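Local coordinates for malarial CLPB2 atpase/hsp101 protein (Plasmodium falciparum, PDB 4IRF) that probably works as an ATP-driven chaperone of the ClpA/ClpB family, seen here as its N-terminal cargo-binding domain, at residues K36-H39 with I40-A43. Numbering follows the deposited sequence.
Sequences KPIH and ILSA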
ATOM      1  N   LYS A  36      -8.733   4.754  -0.905  1.00 21.65           N
ATOM      2  CA  LYS A  36      -8.549   3.971  -2.127  1.00 21.04           C
ATOM      3  C   LYS A  36      -7.133   3.342  -2.122  1.00 21.63           C
ATOM      4  O   LYS A  36      -6.263   3.829  -1.411  1.00 22.08           O
ATOM      5  CB  LYS A  36      -8.630   4.899  -3.338  1.00 27.00           C
ATOM      6  CG  LYS A  36      -9.942   5.642  -3.459  1.00 32.23           C
ATOM      7  CD  LYS A  36     -11.016   4.665  -3.777  1.00 29.11           C
ATOM      8  CE  LYS A  36     -11.625   5.020  -5.129  1.00 59.74           C
ATOM      9  NZ  LYS A  36     -12.513   3.937  -5.649  1.00 72.49           N
ATOM     10  N   PRO A  37      -6.929   2.260  -2.875  1.00 21.64           N
ATOM     11  CA  PRO A  37      -5.586   1.636  -2.843  1.00 19.23           C
ATOM     12  C   PRO A  37      -4.451   2.584  -3.224  1.00 21.41           C
ATOM     13  O   PRO A  37      -3.428   2.538  -2.521  1.00 21.15           O
ATOM     14  CB  PRO A  37      -5.706   0.488  -3.822  1.00 23.96           C
ATOM     15  CG  PRO A  37      -7.181   0.057  -3.685  1.00 21.37           C
ATOM     16  CD  PRO A  37      -7.893   1.406  -3.575  1.00 24.32           C
ATOM     17  N   ILE A  38      -4.640   3.448  -4.227  1.00 20.35           N
ATOM     18  CA  ILE A  38      -3.590   4.403  -4.600  1.00 25.18           C
ATOM     19  C   ILE A  38      -3.187   5.261  -3.424  1.00 20.56           C
ATOM     20  O   ILE A  38      -2.006   5.565  -3.247  1.00 21.71           O
ATOM     21  CB  ILE A  38      -3.972   5.277  -5.809  1.00 21.80           C
ATOM     22  CG1 ILE A  38      -2.769   6.146  -6.206  1.00 23.42           C
ATOM     23  CG2 ILE A  38      -5.201   6.143  -5.454  1.00 27.47           C
ATOM     24  CD1 ILE A  38      -1.541   5.285  -6.619  1.00 27.28           C
ATOM     25  N   HIS A  39      -4.146   5.639  -2.565  1.00 21.57           N
ATOM     26  CA  HIS A  39      -3.808   6.421  -1.378  1.00 20.87           C
ATOM     27  C   HIS A  39      -2.958   5.659  -0.385  1.00 22.84           C
ATOM     28  O   HIS A  39      -2.076   6.235   0.263  1.00 22.72           O
ATOM     29  CB  HIS A  39      -5.076   6.902  -0.673  1.00 22.33           C
ATOM     30  CG  HIS A  39      -5.975   7.670  -1.565  1.00 22.45           C
ATOM     31  ND1 HIS A  39      -7.336   7.433  -1.649  1.00 27.37           N
ATOM     32  CD2 HIS A  39      -5.714   8.693  -2.418  1.00 23.49           C
ATOM     33  CE1 HIS A  39      -7.856   8.252  -2.546  1.00 25.09           C
ATOM     34  NE2 HIS A  39      -6.894   9.036  -3.019  1.00 24.44           N
ATOM     35  N   ILE A  40      -3.250   4.365  -0.236  1.00 21.70           N
ATOM     36  CA  ILE A  40      -2.470   3.524   0.634  1.00 22.36           C
ATOM     37  C   ILE A  40      -1.068   3.359   0.066  1.00 22.80           C
ATOM     38  O   ILE A  40      -0.107   3.410   0.838  1.00 20.99           O
ATOM     39  CB  ILE A  40      -3.098   2.152   0.829  1.00 17.82           C
ATOM     40  CG1 ILE A  40      -4.459   2.349   1.530  1.00 20.57           C
ATOM     41  CG2 ILE A  40      -2.171   1.263   1.656  1.00 19.45           C
ATOM     42  CD1 ILE A  40      -5.154   1.029   1.794  1.00 20.75           C
ATOM     43  N   LEU A  41      -0.990   3.177  -1.257  1.00 18.71           N
ATOM     44  CA  LEU A  41       0.345   3.069  -1.928  1.00 19.07           C
ATOM     45  C   LEU A  41       1.192   4.331  -1.672  1.00 25.64           C
ATOM     46  O   LEU A  41       2.380   4.219  -1.317  1.00 22.99           O
ATOM     47  CB  LEU A  41       0.199   2.749  -3.415  1.00 23.23           C
ATOM     48  CG  LEU A  41       1.562   2.713  -4.115  1.00 22.62           C
ATOM     49  CD1 LEU A  41       2.462   1.667  -3.507  1.00 23.69           C
ATOM     50  CD2 LEU A  41       1.403   2.508  -5.589  1.00 25.88           C
ATOM     51  N   SER A  42       0.577   5.510  -1.793  1.00 20.57           N
ATOM     52  CA  SER A  42       1.303   6.771  -1.537  1.00 21.66           C
ATOM     53  C   SER A  42       1.915   6.728  -0.147  1.00 21.63           C
ATOM     54  O   SER A  42       3.111   6.978   0.044  1.00 25.67           O
ATOM     55  CB  SER A  42       0.350   7.961  -1.636  1.00 22.39           C
ATOM     56  OG  SER A  42       1.012   9.187  -1.342  1.00 28.75           O
ATOM     57  N   ALA A  43       1.092   6.345   0.840  1.00 25.84           N
ATOM     58  CA  ALA A  43       1.530   6.222   2.229  1.00 21.10           C
ATOM     59  C   ALA A  43       2.639   5.174   2.452  1.00 24.66           C
ATOM     60  O   ALA A  43       3.561   5.361   3.248  1.00 25.95           O
ATOM     61  CB  ALA A  43       0.311   5.920   3.127  1.00 22.66           C
TER
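Ile-40 N donates to Lys-36 O at 3.3 Å, and this bond closes the first turn of helix 37-46. Lys-36 is the N-cap. Its own backbone N turns to the ring of His-39, where it donates to ND1 at 3.1 Å. The donor lies 19° out of the ring plane. This bond ties the imidazole to the side of the first turn. His-39 CG stands beside its backbone N (chi1 -55°), which turns the ring back toward Lys-36, and the ring rotation puts ND1 on that side. One face of the ring has Ile-38 CG2 above it, offset toward the rim. Pro-37 has no N-H to give, and it sits in the first turn, where none is needed. The side chain of Ile-40 starts close to the backbone, with CB 3.4 Å from Pro-37 O.

Leu-41 N makes the shortest of the four i to i+4 bonds, 2.8 Å to Pro-37 O. Leu-41 CD2 meets Ile-38 CD1 at 4.2 Å, a loose touch of methyl ends. Three residues apart, Ile-38 and Leu-41 stand on the same side of the helix; in both, the branch that touches (CG1 of Ile-38, CG of Leu-41) is anti to the backbone N (chi1 177° in Leu-41). Ser-42 N follows with 3.0 Å to Ile-38 O. Ala-43 N bonds His-39 O at 3.2 Å.

The turn is a buried piece of the mainly helical Clp N-terminal domain. His-39 meets His-32 edge-to-face, and Ala-43 packs on helix 14-29. Ser-42 reaches helix 61-74, while Leu-41 lies on helix 125-133. Pro-37, two residues past strand 34-35, rests against helix 91-106; that strand pairs in parallel with strand 88-89.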